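PDB 4FD7: putative arylalkylamine N-Acetyltransferase 7 from Aedes aegypti, which probably transfers an acetyl group from acetyl-CoA to the amino group of an arylalkylamine, as expected of a GNAT-family N-acetyltransferase. Local coordinates for residues Ile168-Ala171 with Arg172-Leu175; Ser193-Ala196 with Ala197-Gly201. One frame throughout, in Å; residues are numbered along the deposited sequence.

Contact 1: Ile168-Ala171 with Arg172-Leu175; sequences ILRA and RIPL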
ATOM      1  N   ILE A 168       8.350   2.849  -6.028  1.00 13.82           N
ATOM      2  CA  ILE A 168       7.982   3.031  -4.626  1.00 13.76           C
ATOM      3  C   ILE A 168       7.959   1.655  -3.942  1.00 14.24           C
ATOM      4  O   ILE A 168       8.431   1.509  -2.809  1.00 14.66           O
ATOM      5  CB  ILE A 168       6.611   3.743  -4.467  1.00 14.16           C
ATOM      6  CG1 ILE A 168       6.769   5.229  -4.753  1.00 14.25           C
ATOM      7  CG2 ILE A 168       6.043   3.546  -3.083  1.00 15.24           C
ATOM      8  CD1 ILE A 168       5.465   5.943  -4.973  1.00 14.62           C
ATOM      9  N   LEU A 169       7.424   0.647  -4.631  1.00 13.26           N
ATOM     10  CA  LEU A 169       7.496  -0.712  -4.095  1.00 13.95           C
ATOM     11  C   LEU A 169       8.927  -1.222  -4.014  1.00 13.79           C
ATOM     12  O   LEU A 169       9.263  -1.997  -3.124  1.00 13.48           O
ATOM     13  CB  LEU A 169       6.710  -1.687  -4.954  1.00 12.94           C
ATOM     14  CG  LEU A 169       5.197  -1.496  -4.974  1.00 14.18           C
ATOM     15  CD1 LEU A 169       4.595  -2.403  -6.002  1.00 14.98           C
ATOM     16  CD2 LEU A 169       4.613  -1.785  -3.587  1.00 13.79           C
ATOM     17  N   ARG A 170       9.762  -0.844  -4.977  1.00 13.28           N
ATOM     18  CA  ARG A 170      11.109  -1.379  -4.999  1.00 14.75           C
ATOM     19  C   ARG A 170      11.865  -0.877  -3.782  1.00 13.78           C
ATOM     20  O   ARG A 170      12.727  -1.581  -3.235  1.00 14.88           O
ATOM     21  CB  ARG A 170      11.856  -1.026  -6.305  1.00 14.91           C
ATOM     22  CG  ARG A 170      13.055  -1.943  -6.533  1.00 16.31           C
ATOM     23  CD  ARG A 170      13.970  -1.417  -7.642  1.00 20.05           C
ATOM     24  NE  ARG A 170      13.212  -1.173  -8.864  1.00 20.26           N
ATOM     25  CZ  ARG A 170      12.912  -2.115  -9.757  1.00 21.81           C
ATOM     26  NH1 ARG A 170      13.310  -3.368  -9.562  1.00 18.34           N
ATOM     27  NH2 ARG A 170      12.217  -1.805 -10.843  1.00 22.48           N
ATOM     28  N   ALA A 171      11.523   0.330  -3.339  1.00 13.72           N
ATOM     29  CA  ALA A 171      12.117   0.885  -2.107  1.00 14.80           C
ATOM     30  C   ALA A 171      11.912   0.059  -0.823  1.00 13.86           C
ATOM     31  O   ALA A 171      12.551   0.329   0.197  1.00 14.57           O
ATOM     32  CB  ALA A 171      11.648   2.317  -1.886  1.00 14.03           C
ATOM     33  N   ARG A 172      11.030  -0.929  -0.859  1.00 13.80           N
ATOM     34  CA  ARG A 172      10.782  -1.758   0.317  1.00 14.59           C
ATOM     35  C   ARG A 172      11.993  -2.629   0.617  1.00 14.83           C
ATOM     36  O   ARG A 172      12.236  -3.033   1.768  1.00 15.25           O
ATOM     37  CB  ARG A 172       9.543  -2.625   0.096  1.00 12.48           C
ATOM     38  CG  ARG A 172       8.236  -1.855   0.247  1.00 11.13           C
ATOM     39  CD  ARG A 172       7.051  -2.799   0.118  1.00 11.64           C
ATOM     40  NE  ARG A 172       5.808  -2.059  -0.103  1.00 12.97           N
ATOM     41  CZ  ARG A 172       4.606  -2.625  -0.135  1.00 12.65           C
ATOM     42  NH1 ARG A 172       4.474  -3.936   0.060  1.00 11.31           N
ATOM     43  NH2 ARG A 172       3.537  -1.875  -0.348  1.00 12.57           N
ATOM     44  N   ILE A 173      12.763  -2.900  -0.429  1.00 14.36           N
ATOM     45  CA  ILE A 173      13.911  -3.785  -0.318  1.00 14.67           C
ATOM     46  C   ILE A 173      14.982  -3.206   0.621  1.00 15.79           C
ATOM     47  O   ILE A 173      15.340  -3.857   1.612  1.00 15.06           O
ATOM     48  CB  ILE A 173      14.477  -4.183  -1.711  1.00 15.41           C
ATOM     49  CG1 ILE A 173      13.459  -5.031  -2.478  1.00 15.20           C
ATOM     50  CG2 ILE A 173      15.761  -4.934  -1.553  1.00 17.48           C
ATOM     51  CD1 ILE A 173      13.840  -5.285  -3.917  1.00 17.26           C
ATOM     52  N   PRO A 174      15.499  -1.990   0.335  1.00 15.35           N
ATOM     53  CA  PRO A 174      16.464  -1.484   1.323  1.00 14.93           C
ATOM     54  C   PRO A 174      15.828  -1.145   2.676  1.00 13.98           C
ATOM     55  O   PRO A 174      16.492  -1.318   3.696  1.00 14.84           O
ATOM     56  CB  PRO A 174      17.046  -0.223   0.653  1.00 18.45           C
ATOM     57  CG  PRO A 174      16.059   0.154  -0.397  1.00 16.69           C
ATOM     58  CD  PRO A 174      15.386  -1.103  -0.842  1.00 15.33           C
ATOM     59  N   LEU A 175      14.577  -0.690   2.696  1.00 14.44           N
ATOM     60  CA  LEU A 175      13.914  -0.378   3.969  1.00 15.29           C
ATOM     61  C   LEU A 175      13.846  -1.614   4.868  1.00 13.89           C
ATOM     62  O   LEU A 175      14.158  -1.532   6.057  1.00 14.95           O
ATOM     63  CB  LEU A 175      12.502   0.182   3.743  1.00 16.32           C
ATOM     64  CG  LEU A 175      11.620   0.394   4.984  1.00 15.33           C
ATOM     65  CD1 LEU A 175      12.241   1.387   5.980  1.00 15.29           C
ATOM     66  CD2 LEU A 175      10.216   0.840   4.595  1.00 13.02           C
TER
HETATM   67  O   HOH W   1       6.520   0.621  -0.797  1.00 12.47           O
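A water is held between Ile168 and Arg172: it donates a hydrogen bond to Ile168 O and accepts one from Arg172 NE, 2.9 Å from each, and lies in the guanidinium plane. Arg172 NH2 bonds Asn102 OD1, and NH1 bonds Ser184 OG and Thr186 OG1. The residue is buried; these bonds occupy NE, NH1 and NH2 and should hold the group's rotation. Leu169 lies alongside, pointing the same way, and its CD2 sits over one guanidinium face, offset toward the rim, 3.4 Å from Arg172 NH2. With CG set beside the backbone N (chi1 -77°) and the chain extended as far as NE, Arg172 runs back along the preceding turn. In the GNAT fold, helix 164-170 follows strand 146-155, a strand-to-helix connection that, as in relatives, probably carries the loop for the acetyl-CoA pyrophosphate; Leu169 packs on that strand at Leu153, and Arg172 at Leu148 and Ala150. The backbone changes its pattern here. Arg172 N bonds Leu169 O at 3.1 Å and Ile173 N bonds Arg170 O at 3.1 Å, three-residue bonds that mark a local 3-10-like tightening where helix 164-170 passes into helix 172-179. Pro174 has no N-H to give Arg170 O, so the four-residue bond cannot form there. Its CD lies against both carbonyls, 3.6 Å from Arg170 O and 3.3 Å from Ala171 O. The four-residue spacing then resumes, weakly, as Leu175 N meets Ala171 O at 3.4 Å. Ile173 packs CB and CG1 against Arg170 O, whereas the Arg170 guanidinium turns back to a salt bridge with Glu167.

Contact 2: Ser193-Ala196 with Ala197-Gly201; sequences SQTA and ATRVG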
ATOM      1  N   SER A 193      -1.295  -2.241 -10.214  1.00 23.88           N
ATOM      2  CA  SER A 193      -0.569  -2.418  -8.954  1.00 25.50           C
ATOM      3  C   SER A 193       0.033  -3.825  -8.880  1.00 22.61           C
ATOM      4  O   SER A 193       1.184  -4.006  -8.423  1.00 20.86           O
ATOM      5  CB  SER A 193      -1.458  -2.115  -7.740  1.00 23.78           C
ATOM      6  OG  SER A 193      -2.624  -2.917  -7.704  1.00 22.45           O
ATOM      7  N   GLN A 194      -0.729  -4.809  -9.354  1.00 23.39           N
ATOM      8  CA  GLN A 194      -0.222  -6.177  -9.484  1.00 22.18           C
ATOM      9  C   GLN A 194       0.950  -6.261 -10.467  1.00 22.40           C
ATOM     10  O   GLN A 194       1.937  -6.953 -10.208  1.00 18.71           O
ATOM     11  CB  GLN A 194      -1.350  -7.138  -9.880  1.00 21.52           C
ATOM     12  CG  GLN A 194      -2.386  -7.354  -8.750  1.00 20.60           C
ATOM     13  CD  GLN A 194      -3.749  -7.778  -9.262  1.00 23.36           C
ATOM     14  OE1 GLN A 194      -3.908  -8.136 -10.438  1.00 24.08           O
ATOM     15  NE2 GLN A 194      -4.753  -7.736  -8.374  1.00 18.55           N
ATOM     16  N   THR A 195       0.838  -5.541 -11.584  1.00 23.74           N
ATOM     17  CA  THR A 195       1.918  -5.456 -12.571  1.00 24.21           C
ATOM     18  C   THR A 195       3.202  -4.886 -11.955  1.00 21.92           C
ATOM     19  O   THR A 195       4.305  -5.404 -12.177  1.00 23.23           O
ATOM     20  CB  THR A 195       1.478  -4.592 -13.780  1.00 26.58           C
ATOM     21  OG1 THR A 195       0.389  -5.239 -14.455  1.00 27.53           O
ATOM     22  CG2 THR A 195       2.634  -4.377 -14.760  1.00 29.33           C
ATOM     23  N   ALA A 196       3.032  -3.828 -11.170  1.00 21.37           N
ATOM     24  CA  ALA A 196       4.135  -3.131 -10.512  1.00 20.18           C
ATOM     25  C   ALA A 196       4.826  -4.064  -9.527  1.00 18.73           C
ATOM     26  O   ALA A 196       6.065  -4.200  -9.508  1.00 19.72           O
ATOM     27  CB  ALA A 196       3.604  -1.917  -9.803  1.00 18.82           C
ATOM     28  N   ALA A 197       4.009  -4.741  -8.724  1.00 17.79           N
ATOM     29  CA  ALA A 197       4.551  -5.663  -7.736  1.00 16.76           C
ATOM     30  C   ALA A 197       5.299  -6.792  -8.436  1.00 19.08           C
ATOM     31  O   ALA A 197       6.362  -7.224  -7.986  1.00 16.83           O
ATOM     32  CB  ALA A 197       3.436  -6.201  -6.840  1.00 17.32           C
ATOM     33  N   THR A 198       4.755  -7.261  -9.556  1.00 18.25           N
ATOM     34  CA  THR A 198       5.405  -8.330 -10.310  1.00 20.90           C
ATOM     35  C   THR A 198       6.772  -7.874 -10.802  1.00 20.09           C
ATOM     36  O   THR A 198       7.774  -8.574 -10.620  1.00 24.14           O
ATOM     37  CB  THR A 198       4.531  -8.804 -11.483  1.00 23.45           C
ATOM     38  OG1 THR A 198       3.418  -9.555 -10.965  1.00 23.73           O
ATOM     39  CG2 THR A 198       5.337  -9.682 -12.453  1.00 25.15           C
ATOM     40  N   ARG A 199       6.818  -6.681 -11.379  1.00 22.10           N
ATOM     41  CA  ARG A 199       8.076  -6.137 -11.880  1.00 22.41           C
ATOM     42  C   ARG A 199       9.150  -5.971 -10.790  1.00 23.79           C
ATOM     43  O   ARG A 199      10.353  -6.112 -11.064  1.00 23.91           O
ATOM     44  CB  ARG A 199       7.814  -4.855 -12.690  1.00 25.50           C
ATOM     45  CG  ARG A 199       6.979  -5.148 -13.948  1.00 29.24           C
ATOM     46  CD  ARG A 199       6.703  -3.920 -14.818  1.00 32.07           C
ATOM     47  NE  ARG A 199       6.212  -4.291 -16.150  1.00 34.76           N
ATOM     48  CZ  ARG A 199       7.011  -4.622 -17.164  1.00 37.58           C
ATOM     49  NH1 ARG A 199       8.329  -4.631 -16.987  1.00 34.25           N
ATOM     50  NH2 ARG A 199       6.502  -4.941 -18.349  1.00 35.69           N
ATOM     51  N   VAL A 200       8.726  -5.711  -9.551  1.00 21.64           N
ATOM     52  CA  VAL A 200       9.680  -5.672  -8.429  1.00 20.04           C
ATOM     53  C   VAL A 200      10.176  -7.065  -7.992  1.00 21.43           C
ATOM     54  O   VAL A 200      11.230  -7.209  -7.365  1.00 22.24           O
ATOM     55  CB  VAL A 200       9.077  -4.886  -7.243  1.00 19.06           C
ATOM     56  CG1 VAL A 200       9.903  -5.038  -5.963  1.00 20.01           C
ATOM     57  CG2 VAL A 200       8.969  -3.415  -7.620  1.00 18.98           C
ATOM     58  N   GLY A 201       9.424  -8.098  -8.343  1.00 20.37           N
ATOM     59  CA  GLY A 201       9.774  -9.442  -7.932  1.00 20.60           C
ATOM     60  C   GLY A 201       8.886 -10.063  -6.870  1.00 18.86           C
ATOM     61  O   GLY A 201       9.263 -11.078  -6.288  1.00 20.42           O
TER
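Four successive amides, from Ala197 to Val200, each bond the carbonyl four residues earlier, with Ala197 N to Ser193 O at 2.9 Å and an N-H...O angle of 161°, as in a regular alpha-helix. The helix closes in a Schellman motif: Gly201, at positive phi (108°), bonds Thr198 O at 2.9 Å through its N and, more weakly, Ala197 O. On the outer side, Thr195 and Arg199 lie alongside each other. Thr195 CG2 comes in at the edge of the Arg199 guanidinium, 3.8 Å from NE, while the arginine's CG sits 3.2 Å from Thr195 O. Thr198 keeps OG1 beside its own backbone N (chi1 -72°), which brings the hydroxyl to 3.1 Å from Gln194 O, a carbonyl already bonded by Thr198 N. Ala196 and Ala197 face the interior, against Leu169 and Met233 respectively, and Gln194 NE2 bonds Phe188 O and Phe229 O. The pairing of Thr195 with Arg199 is thus by van der Waals contact through a methyl, with the threonine hydroxyl turned to Pro191 O, so it does little for the arginine's charge.

Overall arrangement
Contact 1 and contact 2 lie in series along the chain and touch: Leu169 CD1 packs 3.6 Å from Ala197 N, and Val200 CG2 reaches Leu169 CB and Arg170 N. Helix 164-170 thus rests against helix 191-200. Residues 168-175 are mostly buried and touch strands 14-21, 98-108 and 146-155, whereas residues 193-201 pack on helix 164-170 and strands 183-188 and 229-236, with Thr195, Thr198 and Arg199 exposed. Their chemistry follows this placement. In contact 1 a buried arginine is bonded by neutral oxygens and a water, at the junction of two helices; in contact 2 an exposed arginine meets a methyl of Thr195, on a regular helix closed by glycine.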